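Local structure of uroporphyrinogen III synthase (Thermus thermophilus, 1WCW) at residues A24-E27 / T32-L35; R94-A99 / R103-A108. The protein probably catalyses the closure of hydroxymethylbilane, with inversion of its last pyrrole ring, to uroporphyrinogen III, the macrocyclic precursor of haem and related tetrapyrroles. All blocks are in the same frame, centred on the assembly; numbering follows the deposited sequence.

Both contacts join a helix to a strand of one beta-alpha-beta unit, but the units belong to different sheets, and the contact centres lie about 33 Å apart. Contact 1 sets the C-terminal part of helix 19-28 against the following edge strand 32-35 of the five-stranded parallel sheet; it is partly buried, small, and wholly made of carbon contacts around one proline. Contact 2 sets strand 93-96 of the mixed sheet, with the turn and first helical residue after it, against the later part of helix 99-107. It is more buried and has two zones: an apolar one under the helix, and an exposed helical turn where a backbone hydrogen bond and an arginine over an alanine meet.

Contact 1 of 2, residues A24-E27 / T32-L35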
loop_
_atom_site.group_PDB
_atom_site.type_symbol
_atom_site.label_atom_id
_atom_site.label_comp_id
_atom_site.label_asym_id
_atom_site.label_seq_id
_atom_site.Cartn_x
_atom_site.Cartn_y
_atom_site.Cartn_z
ATOM N N ALA A 24 14.995 4.471 -15.735
ATOM C CA ALA A 24 15.160 5.410 -16.828
ATOM C C ALA A 24 15.245 6.854 -16.365
ATOM O O ALA A 24 16.124 7.589 -16.798
ATOM C CB ALA A 24 14.016 5.249 -17.838
ATOM N N LEU A 25 14.339 7.269 -15.486
ATOM C CA LEU A 25 14.293 8.605 -14.999
ATOM C C LEU A 25 15.533 8.875 -14.150
ATOM O O LEU A 25 16.203 9.915 -14.270
ATOM C CB LEU A 25 13.040 8.768 -14.149
ATOM C CG LEU A 25 12.215 10.047 -14.271
ATOM C CD1 LEU A 25 13.114 11.275 -14.152
ATOM C CD2 LEU A 25 11.550 10.007 -15.617
ATOM N N ALA A 26 15.912 7.945 -13.255
ATOM C CA ALA A 26 17.094 8.172 -12.461
ATOM C C ALA A 26 18.346 8.375 -13.308
ATOM O O ALA A 26 19.148 9.281 -13.011
ATOM C CB ALA A 26 17.298 6.987 -11.463
ATOM N N GLU A 27 18.526 7.563 -14.327
ATOM C CA GLU A 27 19.672 7.713 -15.201
ATOM C C GLU A 27 19.647 9.081 -15.880
ATOM O O GLU A 27 20.711 9.733 -15.997
ATOM C CB GLU A 27 19.649 6.638 -16.276
ATOM C CG GLU A 27 19.917 5.236 -15.742
ATOM C CD GLU A 27 19.744 4.129 -16.788
ATOM O OE1 GLU A 27 18.850 4.248 -17.664
ATOM O OE2 GLU A 27 20.482 3.111 -16.722
ATOM N N THR A 32 22.660 6.930 -10.132
ATOM C CA THR A 32 22.900 5.505 -10.447
ATOM C C THR A 32 21.693 4.775 -9.754
ATOM O O THR A 32 21.669 4.688 -8.505
ATOM C CB THR A 32 24.189 5.009 -9.829
ATOM O OG1 THR A 32 25.258 5.716 -10.473
ATOM C CG2 THR A 32 24.342 3.502 -10.089
ATOM N N PRO A 33 20.788 4.171 -10.535
ATOM C CA PRO A 33 19.647 3.474 -9.940
ATOM C C PRO A 33 19.954 2.043 -9.584
ATOM O O PRO A 33 20.698 1.358 -10.297
ATOM C CB PRO A 33 18.584 3.538 -11.013
ATOM C CG PRO A 33 19.373 3.586 -12.314
ATOM C CD PRO A 33 20.642 4.295 -12.024
ATOM N N LEU A 34 19.449 1.594 -8.452
ATOM C CA LEU A 34 19.543 0.173 -8.055
ATOM C C LEU A 34 18.155 -0.309 -7.737
ATOM O O LEU A 34 17.383 0.401 -7.045
ATOM C CB LEU A 34 20.396 -0.018 -6.846
ATOM C CG LEU A 34 21.860 0.397 -7.084
ATOM C CD1 LEU A 34 22.629 0.369 -5.732
ATOM C CD2 LEU A 34 22.509 -0.587 -8.053
ATOM N N LEU A 35 17.789 -1.501 -8.151
ATOM C CA LEU A 35 16.454 -2.028 -7.963
ATOM C C LEU A 35 16.498 -3.105 -6.943
ATOM O O LEU A 35 17.089 -4.156 -7.163
ATOM C CB LEU A 35 15.893 -2.612 -9.280
ATOM C CG LEU A 35 15.918 -1.642 -10.475
ATOM C CD1 LEU A 35 15.395 -2.373 -11.723
ATOM C CD2 LEU A 35 15.066 -0.412 -10.180
#
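Pro33 lays CB, CG and CD of its ring against two consecutive residues of helix 19-28, Ala26 and Glu27. The methyl of Ala26 points toward the strand and meets Pro33 CB, with 3.7 Å between Ala26 CB and that atom. The same methyl lies a little farther from the ring tip, Ala26 CB to Pro33 CG being 4.1 Å. Glu27 meets the CG and CD side of the ring: Glu27 CG stands 3.8 Å from Pro33 CG and is nearly as near to Pro33 CD.

The side chains of Glu27 and the proline cross at about a right angle, and it is CG of the glutamate that does the touching. With CG anti to the carbonyl carbon (chi1 -69°) and the chain extended beyond it, the carboxylate is carried on past the proline. There OE2 forms a salt bridge with Lys23, one turn earlier on the same helix, so that the charge is answered on the helix surface and the strand receives only methylene carbon. The contact contains no hydrogen bond across the segments; close apolar fit accounts for it, centred on the buried Ala26, where Ala26 CA and Pro33 CA are 5.9 Å apart.

Phe22 and Lys23 also touch Pro33, so the ring rests against two successive turns of helix 19-28, while Leu35, two residues along the strand, reaches Phe22 and Lys19. Thr32 bonds through its backbone to Val9 and Val11, and Leu34 to Val11 and Tyr13. Pro33 lacks an N-H, which is consistent with its place in an edge strand, with no neighbouring strand within the chain on its outer side. Strand 10-13, helix 19-28 and strand 32-35 thus form a beta-alpha-beta unit at one margin of the parallel sheet.

Contact 2 of 2, residues R94-A99 / R103-A108; sequences RLARGA and RALKEA
The guanidinium of Arg103 has the methyl of Ala99 over one face: Ala99 CB lies 3.6 Å from Arg103 NH2 and 3.9 Å from Arg103 CZ. Its chain, extended from CG to NE, runs back along the helix after leaving with CG beside the backbone nitrogen (chi1 -67°). On the way it passes close to the Ala99 carbonyl, with Arg103 CG 3.0 Å from Ala99 O, a tight approach. Ala99 O also accepts the backbone hydrogen bond from Arg103 N, at 2.9 Å and moderately bent, with an N-H...O angle of 149°; it is an i to i+4 bond near the start of the helix, which follows Gly98 at the N-cap position.

Deeper in, the side chains that meet are apolar. Leu105 points toward the strand and brings CD1 to 4.2 Å from Ala96 CB, and the same methyl lies near the Leu95 carbonyl oxygen. Leu105 also packs on Phe63 and Ala65 of the adjacent strand and on Val71 of helix 68-80, so it is enclosed from several directions. A strand leading through a short turn into a helix that folds back over the sheet is characteristic of a beta-alpha-beta unit, here strand 93-96, helix 99-107 and strand 114-115.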
loop_
_atom_site.group_PDB
_atom_site.type_symbol
_atom_site.label_atom_id
_atom_site.label_comp_id
_atom_site.label_asym_id
_atom_site.label_seq_id
_atom_site.Cartn_x
_atom_site.Cartn_y
_atom_site.Cartn_z
ATOM N N ARG A 94 -20.975 2.222 1.699
ATOM C CA ARG A 94 -19.665 1.986 1.105
ATOM C C ARG A 94 -18.630 2.916 1.623
ATOM O O ARG A 94 -18.799 4.153 1.555
ATOM C CB ARG A 94 -19.790 2.118 -0.398
ATOM C CG ARG A 94 -20.742 1.114 -1.052
ATOM C CD ARG A 94 -20.815 1.303 -2.586
ATOM N NE ARG A 94 -21.305 2.600 -3.005
ATOM C CZ ARG A 94 -22.597 2.934 -3.029
ATOM N NH1 ARG A 94 -22.902 4.180 -3.444
ATOM N NH2 ARG A 94 -23.545 2.070 -2.648
ATOM N N LEU A 95 -17.530 2.370 2.124
ATOM C CA LEU A 95 -16.394 3.142 2.584
ATOM C C LEU A 95 -15.151 2.884 1.789
ATOM O O LEU A 95 -14.898 1.714 1.390
ATOM C CB LEU A 95 -16.058 2.797 4.006
ATOM C CG LEU A 95 -17.078 3.201 5.043
ATOM C CD1 LEU A 95 -16.699 2.649 6.380
ATOM C CD2 LEU A 95 -17.217 4.766 5.116
ATOM N N ALA A 96 -14.366 3.900 1.505
ATOM C CA ALA A 96 -13.062 3.675 0.829
ATOM C C ALA A 96 -12.004 4.186 1.768
ATOM O O ALA A 96 -12.113 5.257 2.357
ATOM C CB ALA A 96 -13.050 4.406 -0.447
ATOM N N ARG A 97 -10.947 3.405 1.952
ATOM C CA ARG A 97 -9.877 3.819 2.848
ATOM C C ARG A 97 -9.194 5.089 2.340
ATOM O O ARG A 97 -8.810 5.922 3.166
ATOM C CB ARG A 97 -8.841 2.693 2.981
ATOM C CG ARG A 97 -7.726 3.022 3.968
ATOM C CD ARG A 97 -6.702 1.870 4.063
ATOM N NE ARG A 97 -6.057 1.561 2.805
ATOM C CZ ARG A 97 -5.087 0.648 2.655
ATOM N NH1 ARG A 97 -4.640 -0.013 3.695
ATOM N NH2 ARG A 97 -4.658 0.407 1.433
ATOM N N GLY A 98 -9.075 5.260 1.034
ATOM C CA GLY A 98 -8.372 6.421 0.491
ATOM C C GLY A 98 -8.832 6.704 -0.915
ATOM O O GLY A 98 -9.730 6.039 -1.431
ATOM N N ALA A 99 -8.166 7.669 -1.563
ATOM C CA ALA A 99 -8.519 8.087 -2.898
ATOM C C ALA A 99 -8.509 7.058 -3.982
ATOM O O ALA A 99 -9.364 7.130 -4.856
ATOM C CB ALA A 99 -7.622 9.250 -3.317
ATOM N N ARG A 103 -11.725 6.114 -6.161
ATOM C CA ARG A 103 -11.864 6.327 -7.583
ATOM C C ARG A 103 -12.369 5.061 -8.273
ATOM O O ARG A 103 -13.212 5.133 -9.188
ATOM C CB ARG A 103 -10.512 6.705 -8.129
ATOM C CG ARG A 103 -9.960 8.035 -7.668
ATOM C CD ARG A 103 -8.437 8.133 -7.950
ATOM N NE ARG A 103 -7.881 9.285 -7.235
ATOM C CZ ARG A 103 -6.593 9.526 -7.022
ATOM N NH1 ARG A 103 -5.664 8.682 -7.476
ATOM N NH2 ARG A 103 -6.245 10.627 -6.352
ATOM N N ALA A 104 -11.864 3.881 -7.858
ATOM C CA ALA A 104 -12.333 2.652 -8.475
ATOM C C ALA A 104 -13.816 2.465 -8.215
ATOM O O ALA A 104 -14.534 2.037 -9.080
ATOM C CB ALA A 104 -11.549 1.475 -7.978
ATOM N N LEU A 105 -14.302 2.756 -7.012
ATOM C CA LEU A 105 -15.736 2.644 -6.754
ATOM C C LEU A 105 -16.541 3.644 -7.619
ATOM O O LEU A 105 -17.556 3.250 -8.191
ATOM C CB LEU A 105 -15.993 2.894 -5.249
ATOM C CG LEU A 105 -15.630 1.679 -4.336
ATOM C CD1 LEU A 105 -15.685 2.138 -2.859
ATOM C CD2 LEU A 105 -16.621 0.517 -4.548
ATOM N N LYS A 106 -16.059 4.882 -7.714
ATOM C CA LYS A 106 -16.759 5.894 -8.531
ATOM C C LYS A 106 -16.822 5.437 -9.991
ATOM O O LYS A 106 -17.861 5.542 -10.629
ATOM C CB LYS A 106 -16.019 7.214 -8.429
ATOM C CG LYS A 106 -16.206 7.893 -7.121
ATOM C CD LYS A 106 -17.364 8.851 -7.165
ATOM C CE LYS A 106 -17.431 9.668 -5.870
ATOM N NZ LYS A 106 -18.434 10.812 -5.905
ATOM N N GLU A 107 -15.721 4.913 -10.523
ATOM C CA GLU A 107 -15.683 4.434 -11.913
ATOM C C GLU A 107 -16.639 3.263 -12.136
ATOM O O GLU A 107 -17.105 3.034 -13.240
ATOM C CB GLU A 107 -14.261 4.085 -12.307
ATOM C CG GLU A 107 -13.371 5.338 -12.494
ATOM C CD GLU A 107 -11.865 5.023 -12.706
ATOM O OE1 GLU A 107 -11.080 5.991 -12.944
ATOM O OE2 GLU A 107 -11.455 3.829 -12.634
ATOM N N ALA A 108 -16.937 2.490 -11.094
ATOM C CA ALA A 108 -17.869 1.379 -11.212
ATOM C C ALA A 108 -19.337 1.821 -11.012
ATOM O O ALA A 108 -20.230 1.002 -11.059
ATOM C CB ALA A 108 -17.491 0.287 -10.160
#